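Local coordinates for protein putative hydrogenase (Pyrococcus furiosus, PDB 3LYU) that probably transfers electrons as a flavin- and [2Fe-2S]-dependent oxidoreductase, of which this chain is one alpha/beta domain, at residues B[94-99]-B[120-125]. Numbering follows the deposited sequence.
Sequences RLKEKV and QKQVFE
A trans chi1 (-174°) sets CG of L95 opposite its own N and beside its carbonyl carbon, and the isobutyl group heads from helix 84-104 for helix 117-130, where V123 turns CG2 to the side of its own backbone N to meet it. These two helices pack side by side on one face of the parallel five-stranded sheet, in a three-layer alpha/beta domain consistent with the nucleotide-binding domain of ferredoxin reductase-type proteins. The side chains of L95 and V123 cross at about a right angle, with L95 CD2 3.3 Å from V123 CG2 and L95 CG also tighter than usual against that methyl. Beneath this apolar layer, L95 rests on V52 of strand 46-54 and V123 on M113 of strand 110-114, which ties both helices to the sheet.

Farther from the sheet the junction turns polar. CD of K96 lies 3.2 Å from Q122 OE1, and the bend beyond it (chi3 74°) keeps CE and NZ close to the same oxygen. The direct bond from K96 NZ to Q122 OE1 is weak at 3.4 Å. A water bridges the same two atoms, donating to Q122 OE1 at 3.2 Å and accepting from K96 NZ at an unusually short 2.5 Å, a length that is doubtful.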
# COMPACT_ATOMS: atom_id res chain seq x y z
N ARG B 94 -15.05 -24.29 15.69
CA ARG B 94 -14.24 -24.28 16.91
C ARG B 94 -13.54 -22.94 17.07
O ARG B 94 -13.27 -22.50 18.18
CB ARG B 94 -13.19 -25.40 16.83
CG ARG B 94 -12.23 -25.45 18.00
CD ARG B 94 -12.89 -26.03 19.25
NE ARG B 94 -13.17 -27.45 19.12
CZ ARG B 94 -12.26 -28.41 19.23
NH1 ARG B 94 -12.61 -29.69 19.09
NH2 ARG B 94 -10.99 -28.10 19.49
N LEU B 95 -13.26 -22.30 15.94
CA LEU B 95 -12.58 -21.01 15.91
C LEU B 95 -13.46 -19.85 16.39
O LEU B 95 -13.01 -18.98 17.14
CB LEU B 95 -12.06 -20.73 14.50
CG LEU B 95 -11.18 -19.49 14.28
CD1 LEU B 95 -9.86 -19.63 15.03
CD2 LEU B 95 -10.92 -19.34 12.79
N LYS B 96 -14.72 -19.83 15.95
CA LYS B 96 -15.64 -18.77 16.35
C LYS B 96 -15.95 -18.95 17.82
O LYS B 96 -15.93 -17.99 18.59
CB LYS B 96 -16.94 -18.87 15.56
CG LYS B 96 -16.75 -19.16 14.10
CD LYS B 96 -18.07 -19.36 13.39
CE LYS B 96 -18.79 -18.04 13.18
NZ LYS B 96 -20.02 -18.24 12.37
N GLU B 97 -16.24 -20.19 18.20
CA GLU B 97 -16.59 -20.53 19.57
C GLU B 97 -15.53 -20.14 20.60
O GLU B 97 -15.85 -19.52 21.61
CB GLU B 97 -16.88 -22.04 19.69
CG GLU B 97 -17.97 -22.54 18.73
CD GLU B 97 -18.27 -24.02 18.88
OE1 GLU B 97 -17.32 -24.83 18.88
OE2 GLU B 97 -19.46 -24.37 19.00
N LYS B 98 -14.27 -20.49 20.35
CA LYS B 98 -13.19 -20.17 21.28
C LYS B 98 -12.92 -18.68 21.40
O LYS B 98 -12.62 -18.18 22.49
CB LYS B 98 -11.89 -20.89 20.88
CG LYS B 98 -11.26 -21.71 22.02
CD LYS B 98 -11.20 -20.93 23.33
CE LYS B 98 -10.38 -21.65 24.39
NZ LYS B 98 -10.86 -23.04 24.63
N VAL B 99 -13.01 -17.96 20.28
CA VAL B 99 -12.79 -16.52 20.26
C VAL B 99 -13.93 -15.83 21.00
O VAL B 99 -13.72 -15.00 21.88
CB VAL B 99 -12.71 -16.00 18.81
CG1 VAL B 99 -12.65 -14.48 18.78
CG2 VAL B 99 -11.48 -16.59 18.12
N GLN B 120 -10.77 -15.60 8.53
CA GLN B 120 -10.45 -14.25 8.97
C GLN B 120 -11.73 -13.43 8.96
O GLN B 120 -11.91 -12.53 9.78
CB GLN B 120 -9.41 -13.62 8.05
CG GLN B 120 -8.10 -14.33 8.08
CD GLN B 120 -7.00 -13.51 7.49
OE1 GLN B 120 -7.00 -13.22 6.30
NE2 GLN B 120 -6.06 -13.10 8.32
N LYS B 121 -12.61 -13.74 8.03
CA LYS B 121 -13.88 -13.05 7.94
C LYS B 121 -14.75 -13.44 9.12
O LYS B 121 -15.25 -12.57 9.84
CB LYS B 121 -14.59 -13.43 6.65
CG LYS B 121 -13.94 -12.90 5.39
CD LYS B 121 -14.85 -13.21 4.21
CE LYS B 121 -14.36 -12.55 2.95
NZ LYS B 121 -15.29 -12.84 1.81
N GLN B 122 -14.94 -14.74 9.32
CA GLN B 122 -15.78 -15.25 10.41
C GLN B 122 -15.29 -14.81 11.79
O GLN B 122 -16.08 -14.58 12.71
CB GLN B 122 -15.86 -16.78 10.36
CG GLN B 122 -16.63 -17.32 9.15
CD GLN B 122 -16.95 -18.81 9.27
OE1 GLN B 122 -17.62 -19.24 10.22
NE2 GLN B 122 -16.46 -19.61 8.31
N VAL B 123 -13.98 -14.69 11.93
CA VAL B 123 -13.38 -14.26 13.18
C VAL B 123 -13.52 -12.75 13.33
O VAL B 123 -13.59 -12.25 14.45
CB VAL B 123 -11.88 -14.65 13.25
CG1 VAL B 123 -11.19 -13.94 14.41
CG2 VAL B 123 -11.74 -16.16 13.40
N PHE B 124 -13.56 -12.04 12.21
CA PHE B 124 -13.70 -10.59 12.24
C PHE B 124 -15.11 -10.21 12.72
O PHE B 124 -15.30 -9.20 13.39
CB PHE B 124 -13.42 -10.02 10.85
CG PHE B 124 -13.86 -8.59 10.68
CD1 PHE B 124 -15.14 -8.28 10.21
CD2 PHE B 124 -13.00 -7.55 11.02
CE1 PHE B 124 -15.55 -6.96 10.08
CE2 PHE B 124 -13.41 -6.22 10.89
CZ PHE B 124 -14.69 -5.93 10.42
N GLU B 125 -16.08 -11.04 12.37
CA GLU B 125 -17.46 -10.81 12.77
C GLU B 125 -17.59 -10.87 14.30
O GLU B 125 -18.32 -10.08 14.91
CB GLU B 125 -18.38 -11.85 12.14
CG GLU B 125 -18.18 -12.07 10.64
CD GLU B 125 -18.21 -10.78 9.82
OE1 GLU B 125 -19.11 -9.94 10.06
OE2 GLU B 125 -17.33 -10.61 8.93
O HOH W 1 -20.31 -20.49 11.31